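Local coordinates for fimbrial subunit type 1 (Actinomyces oris, PDB 3UXF), which serves as the major structural subunit of type 1 fimbriae, the adhesive surface fibres of this Gram-positive oral bacterium, at residues Lys187-Arg199 with Ile422-Ala434. Numbering follows the deposited sequence.
Sequences KQVTDKPAPGSGR and INYLRANDYVNGA
Asp191 and Asn432 grip each other by backbone and side chain alike. Asn432 OD1 receives Asp191 N at 2.9 Å, almost in line with its C=O, and Lys192 N at 3.0 Å, tilted from the carbonyl plane. In return Asn432 N approaches Asp191 OD1 at 2.7 Å from the syn side, somewhat out of the carboxylate plane, in a fairly straight bond (163° at the hydrogen). With chi1 at 53°, Asp191 CG sits between its own N and carbonyl carbon, which turns the carboxylate to this N-H; OD2 is held by Ser351 and by a water bridging to Gly433 N. Val189 CG1 packs on the backbone N and CA of Gly433.

Arg426 lies between this loop and its own turn. Arg426 N donates to Pro195 O at 2.8 Å, and Arg426 CB lies 3.6 Å from the same oxygen. The chain bends about CB-CG and again about CG-CD, with Arg426 CD 3.6 Å from Asp191 OD1. Arg426 NE turns back to donate to Tyr430 O at 3.1 Å, while NH2 bonds weakly to Ala427 O. At the tip, Arg426 NH1 makes a weak bond to Asp191 O at 3.2 Å. A water links NH1 to Lys192 O. Val431 CG2 covers one guanidinium face. Carboxylate and guanidinium planes are 20° apart, but Asp191 OD1 lies well out of the guanidinium plane and no N-H points at it; the two are nearby opposite charges rather than a salt bridge.

Farther along, Tyr424 N donates to Ser197 OG, which also lies at the Tyr424 ring edge. The backbone bonds Ser197 N to Tyr424 O and Arg426 N to Pro195 O flank a single antiparallel bridge, Gly196 with Leu425. It joins the loop after strand 185-190, whose Lys187 is isopeptide-linked to Asn316, to the prealbumin-like region. There the type I' turn of a beta-hairpin with a two-residue loop presents Asn432, an arrangement consistent with an interdomain junction in this multidomain, isopeptide-containing Gram-positive pilin.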
ATOM      1  N   LYS A 187      -2.206  -0.008   0.512  1.00 12.78           N
ATOM      2  CA  LYS A 187      -2.877  -0.961   1.403  1.00 11.20           C
ATOM      3  C   LYS A 187      -2.794  -0.445   2.817  1.00 13.53           C
ATOM      4  O   LYS A 187      -1.749   0.066   3.225  1.00 16.03           O
ATOM      5  CB  LYS A 187      -2.220  -2.352   1.331  1.00 11.10           C
ATOM      6  CG  LYS A 187      -2.940  -3.353   2.245  1.00  9.82           C
ATOM      7  CD  LYS A 187      -2.415  -4.820   1.951  1.00 10.18           C
ATOM      8  CE  LYS A 187      -3.020  -5.737   2.999  1.00 11.55           C
ATOM      9  NZ  LYS A 187      -2.980  -7.179   2.604  1.00  9.74           N
ATOM     10  N   GLN A 188      -3.895  -0.568   3.552  1.00 10.91           N
ATOM     11  CA  GLN A 188      -3.915  -0.211   4.963  1.00 11.32           C
ATOM     12  C   GLN A 188      -4.388  -1.390   5.767  1.00 11.88           C
ATOM     13  O   GLN A 188      -5.068  -2.305   5.258  1.00 10.38           O
ATOM     14  CB  GLN A 188      -4.940   0.893   5.198  1.00 12.12           C
ATOM     15  CG  GLN A 188      -4.587   2.184   4.435  1.00 15.55           C
ATOM     16  CD  GLN A 188      -5.735   3.154   4.418  1.00 19.97           C
ATOM     17  OE1 GLN A 188      -6.595   3.104   3.540  1.00 23.83           O
ATOM     18  NE2 GLN A 188      -5.776   4.051   5.415  1.00 26.35           N
ATOM     19  N   VAL A 189      -4.069  -1.356   7.049  1.00 10.47           N
ATOM     20  CA  VAL A 189      -4.579  -2.373   7.962  1.00 10.17           C
ATOM     21  C   VAL A 189      -5.217  -1.672   9.147  1.00 12.64           C
ATOM     22  O   VAL A 189      -4.728  -0.631   9.613  1.00 12.69           O
ATOM     23  CB  VAL A 189      -3.465  -3.336   8.433  1.00  8.96           C
ATOM     24  CG1 VAL A 189      -2.374  -2.590   9.199  1.00 14.27           C
ATOM     25  CG2 VAL A 189      -4.025  -4.445   9.328  1.00  9.69           C
ATOM     26  N   THR A 190      -6.334  -2.219   9.632  1.00 10.18           N
ATOM     27  CA  THR A 190      -6.928  -1.716  10.852  1.00 10.72           C
ATOM     28  C   THR A 190      -6.865  -2.840  11.865  1.00 10.86           C
ATOM     29  O   THR A 190      -7.556  -3.841  11.704  1.00 11.28           O
ATOM     30  CB  THR A 190      -8.406  -1.328  10.628  1.00 11.68           C
ATOM     31  OG1 THR A 190      -8.483  -0.333   9.591  1.00 13.82           O
ATOM     32  CG2 THR A 190      -9.000  -0.748  11.909  1.00 13.45           C
ATOM     33  N   ASP A 191      -5.992  -2.696  12.860  1.00  9.40           N
ATOM     34  CA  ASP A 191      -5.882  -3.696  13.913  1.00  9.97           C
ATOM     35  C   ASP A 191      -5.941  -3.075  15.277  1.00 10.24           C
ATOM     36  O   ASP A 191      -5.715  -3.747  16.263  1.00  9.45           O
ATOM     37  CB  ASP A 191      -4.590  -4.499  13.743  1.00  9.37           C
ATOM     38  CG  ASP A 191      -3.360  -3.613  13.632  1.00 11.65           C
ATOM     39  OD1 ASP A 191      -3.448  -2.483  14.113  1.00 10.79           O
ATOM     40  OD2 ASP A 191      -2.347  -4.019  13.024  1.00 10.51           O
ATOM     41  N   LYS A 192      -6.303  -1.792  15.340  1.00  8.84           N
ATOM     42  CA  LYS A 192      -6.641  -1.229  16.663  1.00 10.32           C
ATOM     43  C   LYS A 192      -7.726  -2.058  17.412  1.00 11.71           C
ATOM     44  O   LYS A 192      -7.630  -2.233  18.629  1.00 12.67           O
ATOM     45  CB  LYS A 192      -7.052   0.251  16.526  1.00 11.29           C
ATOM     46  CG  LYS A 192      -7.233   0.951  17.885  1.00 14.87           C
ATOM     47  CD  LYS A 192      -7.617   2.420  17.705  1.00 19.03           C
ATOM     48  CE  LYS A 192      -6.462   3.224  17.200  1.00 27.36           C
ATOM     49  NZ  LYS A 192      -6.774   4.706  17.052  1.00 36.96           N
ATOM     50  N   PRO A 193      -8.729  -2.599  16.702  1.00 10.43           N
ATOM     51  CA  PRO A 193      -9.711  -3.479  17.356  1.00 12.06           C
ATOM     52  C   PRO A 193      -9.195  -4.859  17.708  1.00 13.73           C
ATOM     53  O   PRO A 193      -9.978  -5.633  18.277  1.00 14.93           O
ATOM     54  CB  PRO A 193     -10.820  -3.622  16.306  1.00 15.49           C
ATOM     55  CG  PRO A 193     -10.668  -2.426  15.441  1.00 14.04           C
ATOM     56  CD  PRO A 193      -9.176  -2.180  15.362  1.00 12.15           C
ATOM     57  N   ALA A 194      -7.939  -5.158  17.410  1.00 11.67           N
ATOM     58  CA  ALA A 194      -7.412  -6.505  17.638  1.00 11.96           C
ATOM     59  C   ALA A 194      -6.149  -6.500  18.518  1.00  8.67           C
ATOM     60  O   ALA A 194      -5.111  -7.042  18.145  1.00  9.02           O
ATOM     61  CB  ALA A 194      -7.139  -7.184  16.263  1.00 12.26           C
ATOM     62  N   PRO A 195      -6.259  -5.989  19.750  1.00  9.28           N
ATOM     63  CA  PRO A 195      -5.099  -6.052  20.641  1.00  9.44           C
ATOM     64  C   PRO A 195      -4.731  -7.510  20.968  1.00  9.91           C
ATOM     65  O   PRO A 195      -3.558  -7.851  21.026  1.00  9.62           O
ATOM     66  CB  PRO A 195      -5.579  -5.305  21.896  1.00 11.67           C
ATOM     67  CG  PRO A 195      -7.117  -5.386  21.851  1.00 10.43           C
ATOM     68  CD  PRO A 195      -7.422  -5.318  20.362  1.00  9.40           C
ATOM     69  N   GLY A 196      -5.736  -8.365  21.168  1.00  9.68           N
ATOM     70  CA  GLY A 196      -5.461  -9.772  21.436  1.00 11.62           C
ATOM     71  C   GLY A 196      -5.336 -10.548  20.138  1.00  9.99           C
ATOM     72  O   GLY A 196      -6.171 -10.393  19.239  1.00 10.57           O
ATOM     73  N   SER A 197      -4.360 -11.440  20.058  1.00 10.40           N
ATOM     74  CA  SER A 197      -4.179 -12.213  18.840  1.00  9.71           C
ATOM     75  C   SER A 197      -5.387 -13.092  18.595  1.00 11.16           C
ATOM     76  O   SER A 197      -5.997 -13.630  19.523  1.00 12.24           O
ATOM     77  CB  SER A 197      -2.896 -13.062  18.891  1.00 12.57           C
ATOM     78  OG  SER A 197      -2.915 -13.962  20.009  1.00 11.45           O
ATOM     79  N   GLY A 198      -5.686 -13.232  17.311  1.00 11.13           N
ATOM     80  CA  GLY A 198      -6.811 -14.045  16.901  1.00 11.51           C
ATOM     81  C   GLY A 198      -8.078 -13.261  16.641  1.00 12.90           C
ATOM     82  O   GLY A 198      -9.041 -13.801  16.100  1.00 14.39           O
ATOM     83  N   ARG A 199      -8.118 -11.997  17.056  1.00 11.74           N
ATOM     84  CA  ARG A 199      -9.256 -11.150  16.745  1.00 12.97           C
ATOM     85  C   ARG A 199      -9.172 -10.674  15.287  1.00 11.66           C
ATOM     86  O   ARG A 199      -8.099 -10.626  14.675  1.00 12.86           O
ATOM     87  CB  ARG A 199      -9.258  -9.928  17.676  1.00 14.20           C
ATOM     88  CG  ARG A 199      -9.212 -10.290  19.178  1.00 18.29           C
ATOM     89  CD  ARG A 199     -10.307 -11.259  19.555  1.00 22.45           C
ATOM     90  NE  ARG A 199     -11.576 -10.539  19.745  1.00 27.27           N
ATOM     91  CZ  ARG A 199     -12.719 -11.113  20.127  1.00 30.01           C
ATOM     92  NH1 ARG A 199     -12.766 -12.417  20.365  1.00 29.43           N
ATOM     93  NH2 ARG A 199     -13.820 -10.381  20.264  1.00 36.18           N
ATOM     94  N   ILE A 422       1.360 -15.044  28.134  1.00 12.44           N
ATOM     95  CA  ILE A 422       0.168 -14.410  27.590  1.00 11.54           C
ATOM     96  C   ILE A 422       0.475 -14.184  26.107  1.00 13.59           C
ATOM     97  O   ILE A 422       1.264 -13.295  25.731  1.00 12.85           O
ATOM     98  CB  ILE A 422      -0.136 -13.102  28.317  1.00 11.31           C
ATOM     99  CG1 ILE A 422      -0.362 -13.399  29.817  1.00 11.84           C
ATOM    100  CG2 ILE A 422      -1.355 -12.446  27.693  1.00 12.76           C
ATOM    101  CD1 ILE A 422      -0.568 -12.171  30.649  1.00 14.12           C
ATOM    102  N   ASN A 423      -0.112 -15.037  25.262  1.00 10.08           N
ATOM    103  CA  ASN A 423       0.209 -15.061  23.840  1.00 12.16           C
ATOM    104  C   ASN A 423      -1.019 -14.780  23.014  1.00 13.17           C
ATOM    105  O   ASN A 423      -1.935 -15.603  23.048  1.00 12.80           O
ATOM    106  CB  ASN A 423       0.651 -16.473  23.436  1.00 13.80           C
ATOM    107  CG  ASN A 423       1.910 -16.939  24.153  1.00 18.34           C
ATOM    108  OD1 ASN A 423       2.802 -16.126  24.456  1.00 21.68           O
ATOM    109  ND2 ASN A 423       2.002 -18.220  24.401  1.00 17.31           N
ATOM    110  N   TYR A 424      -1.093 -13.693  22.243  1.00 10.97           N
ATOM    111  CA  TYR A 424      -0.072 -12.666  22.104  1.00  9.60           C
ATOM    112  C   TYR A 424      -0.791 -11.321  22.067  1.00 11.10           C
ATOM    113  O   TYR A 424      -1.976 -11.263  21.757  1.00 10.01           O
ATOM    114  CB  TYR A 424       0.690 -12.856  20.793  1.00  9.98           C
ATOM    115  CG  TYR A 424       1.245 -14.247  20.602  1.00 11.07           C
ATOM    116  CD1 TYR A 424       2.522 -14.565  21.033  1.00 11.38           C
ATOM    117  CD2 TYR A 424       0.493 -15.240  19.995  1.00 11.67           C
ATOM    118  CE1 TYR A 424       3.034 -15.829  20.868  1.00 14.71           C
ATOM    119  CE2 TYR A 424       0.999 -16.514  19.828  1.00 12.53           C
ATOM    120  CZ  TYR A 424       2.272 -16.801  20.268  1.00 15.01           C
ATOM    121  OH  TYR A 424       2.794 -18.060  20.109  1.00 19.14           O
ATOM    122  N   LEU A 425      -0.071 -10.245  22.370  1.00 10.00           N
ATOM    123  CA  LEU A 425      -0.656  -8.911  22.388  1.00  8.34           C
ATOM    124  C   LEU A 425      -0.031  -7.992  21.342  1.00 10.53           C
ATOM    125  O   LEU A 425       1.180  -7.981  21.166  1.00  9.51           O
ATOM    126  CB  LEU A 425      -0.501  -8.282  23.774  1.00  9.74           C
ATOM    127  CG  LEU A 425      -1.484  -8.749  24.847  1.00  8.20           C
ATOM    128  CD1 LEU A 425      -0.917  -8.505  26.233  1.00 10.13           C
ATOM    129  CD2 LEU A 425      -2.820  -8.055  24.681  1.00 11.94           C
ATOM    130  N   ARG A 426      -0.872  -7.224  20.660  1.00  8.34           N
ATOM    131  CA  ARG A 426      -0.397  -6.281  19.655  1.00  8.39           C
ATOM    132  C   ARG A 426       0.407  -5.179  20.330  1.00  9.15           C
ATOM    133  O   ARG A 426       0.046  -4.716  21.403  1.00 10.32           O
ATOM    134  CB  ARG A 426      -1.573  -5.672  18.890  1.00  8.31           C
ATOM    135  CG  ARG A 426      -1.283  -5.366  17.423  1.00  8.55           C
ATOM    136  CD  ARG A 426      -2.031  -4.123  16.957  1.00 10.91           C
ATOM    137  NE  ARG A 426      -1.744  -3.001  17.841  1.00 11.71           N
ATOM    138  CZ  ARG A 426      -2.629  -2.441  18.654  1.00 10.66           C
ATOM    139  NH1 ARG A 426      -3.882  -2.876  18.681  1.00 12.54           N
ATOM    140  NH2 ARG A 426      -2.260  -1.442  19.440  1.00 12.49           N
ATOM    141  N   ALA A 427       1.497  -4.763  19.695  1.00  9.77           N
ATOM    142  CA  ALA A 427       2.346  -3.723  20.256  1.00  8.96           C
ATOM    143  C   ALA A 427       1.548  -2.456  20.532  1.00  9.44           C
ATOM    144  O   ALA A 427       0.723  -2.052  19.724  1.00 10.63           O
ATOM    145  CB  ALA A 427       3.498  -3.422  19.313  1.00 11.15           C
ATOM    146  N   ASN A 428       1.800  -1.832  21.679  1.00  9.97           N
ATOM    147  CA  ASN A 428       1.129  -0.587  22.024  1.00 10.58           C
ATOM    148  C   ASN A 428       1.603   0.554  21.140  1.00 10.93           C
ATOM    149  O   ASN A 428       0.884   1.524  20.922  1.00 12.79           O
ATOM    150  CB  ASN A 428       1.384  -0.213  23.487  1.00 10.16           C
ATOM    151  CG  ASN A 428       0.836  -1.236  24.459  1.00  9.33           C
ATOM    152  OD1 ASN A 428       1.563  -2.096  24.940  1.00 11.22           O
ATOM    153  ND2 ASN A 428      -0.453  -1.137  24.755  1.00 11.04           N
ATOM    154  N   ASP A 429       2.827   0.434  20.642  1.00  9.72           N
ATOM    155  CA  ASP A 429       3.432   1.499  19.851  1.00 10.87           C
ATOM    156  C   ASP A 429       3.470   1.235  18.348  1.00 12.41           C
ATOM    157  O   ASP A 429       4.196   1.898  17.622  1.00 11.37           O
ATOM    158  CB  ASP A 429       4.838   1.815  20.365  1.00 10.71           C
ATOM    159  CG  ASP A 429       5.796   0.654  20.198  1.00 13.10           C
ATOM    160  OD1 ASP A 429       5.339  -0.459  19.874  1.00 13.47           O
ATOM    161  OD2 ASP A 429       7.008   0.858  20.395  1.00 14.80           O
ATOM    162  N   TYR A 430       2.687   0.270  17.888  1.00  9.86           N
ATOM    163  CA  TYR A 430       2.592  -0.017  16.466  1.00  9.61           C
ATOM    164  C   TYR A 430       1.179  -0.502  16.212  1.00  8.84           C
ATOM    165  O   TYR A 430       0.797  -1.582  16.642  1.00 10.27           O
ATOM    166  CB  TYR A 430       3.619  -1.062  16.031  1.00 10.61           C
ATOM    167  CG  TYR A 430       3.989  -0.994  14.563  1.00 11.13           C
ATOM    168  CD1 TYR A 430       5.204  -0.464  14.159  1.00 12.58           C
ATOM    169  CD2 TYR A 430       3.126  -1.466  13.586  1.00 10.43           C
ATOM    170  CE1 TYR A 430       5.548  -0.405  12.824  1.00 14.16           C
ATOM    171  CE2 TYR A 430       3.463  -1.414  12.248  1.00 12.53           C
ATOM    172  CZ  TYR A 430       4.676  -0.880  11.872  1.00 16.37           C
ATOM    173  OH  TYR A 430       5.017  -0.822  10.542  1.00 17.29           O
ATOM    174  N   VAL A 431       0.399   0.324  15.534  1.00  9.44           N
ATOM    175  CA  VAL A 431      -1.000   0.023  15.320  1.00  8.96           C
ATOM    176  C   VAL A 431      -1.469   0.577  13.986  1.00 12.25           C
ATOM    177  O   VAL A 431      -0.957   1.583  13.507  1.00 12.49           O
ATOM    178  CB  VAL A 431      -1.854   0.617  16.455  1.00 10.55           C
ATOM    179  CG1 VAL A 431      -1.701   2.127  16.497  1.00 12.70           C
ATOM    180  CG2 VAL A 431      -3.308   0.220  16.305  1.00 12.15           C
ATOM    181  N   ASN A 432      -2.443  -0.093  13.391  1.00  9.51           N
ATOM    182  CA  ASN A 432      -2.991   0.334  12.115  1.00 10.68           C
ATOM    183  C   ASN A 432      -1.926   0.545  11.037  1.00 12.58           C
ATOM    184  O   ASN A 432      -2.081   1.390  10.162  1.00 13.56           O
ATOM    185  CB  ASN A 432      -3.859   1.583  12.289  1.00 12.30           C
ATOM    186  CG  ASN A 432      -5.163   1.292  13.016  1.00 14.39           C
ATOM    187  OD1 ASN A 432      -5.563   0.139  13.157  1.00 11.05           O
ATOM    188  ND2 ASN A 432      -5.831   2.341  13.476  1.00 14.43           N
ATOM    189  N   GLY A 433      -0.848  -0.230  11.108  1.00 10.37           N
ATOM    190  CA  GLY A 433       0.124  -0.261  10.050  1.00  9.93           C
ATOM    191  C   GLY A 433       1.211   0.771  10.170  1.00 12.05           C
ATOM    192  O   GLY A 433       2.003   0.906   9.227  1.00 13.19           O
ATOM    193  N   ALA A 434       1.260   1.459  11.305  1.00 11.43           N
ATOM    194  CA  ALA A 434       2.317   2.452  11.480  1.00 13.92           C
ATOM    195  C   ALA A 434       2.817   2.482  12.895  1.00 13.10           C
ATOM    196  O   ALA A 434       2.074   2.262  13.845  1.00 12.37           O
ATOM    197  CB  ALA A 434       1.796   3.798  11.076  1.00 16.98           C
TER
HETATM  198  O   HOH W   1      -2.412   0.938   7.609  1.00 16.55           O
HETATM  199  O   HOH W   2      -0.246  -2.536  12.737  1.00 10.75           O
HETATM  200  O   HOH W   3      -5.692  -1.272  20.312  1.00 16.13           O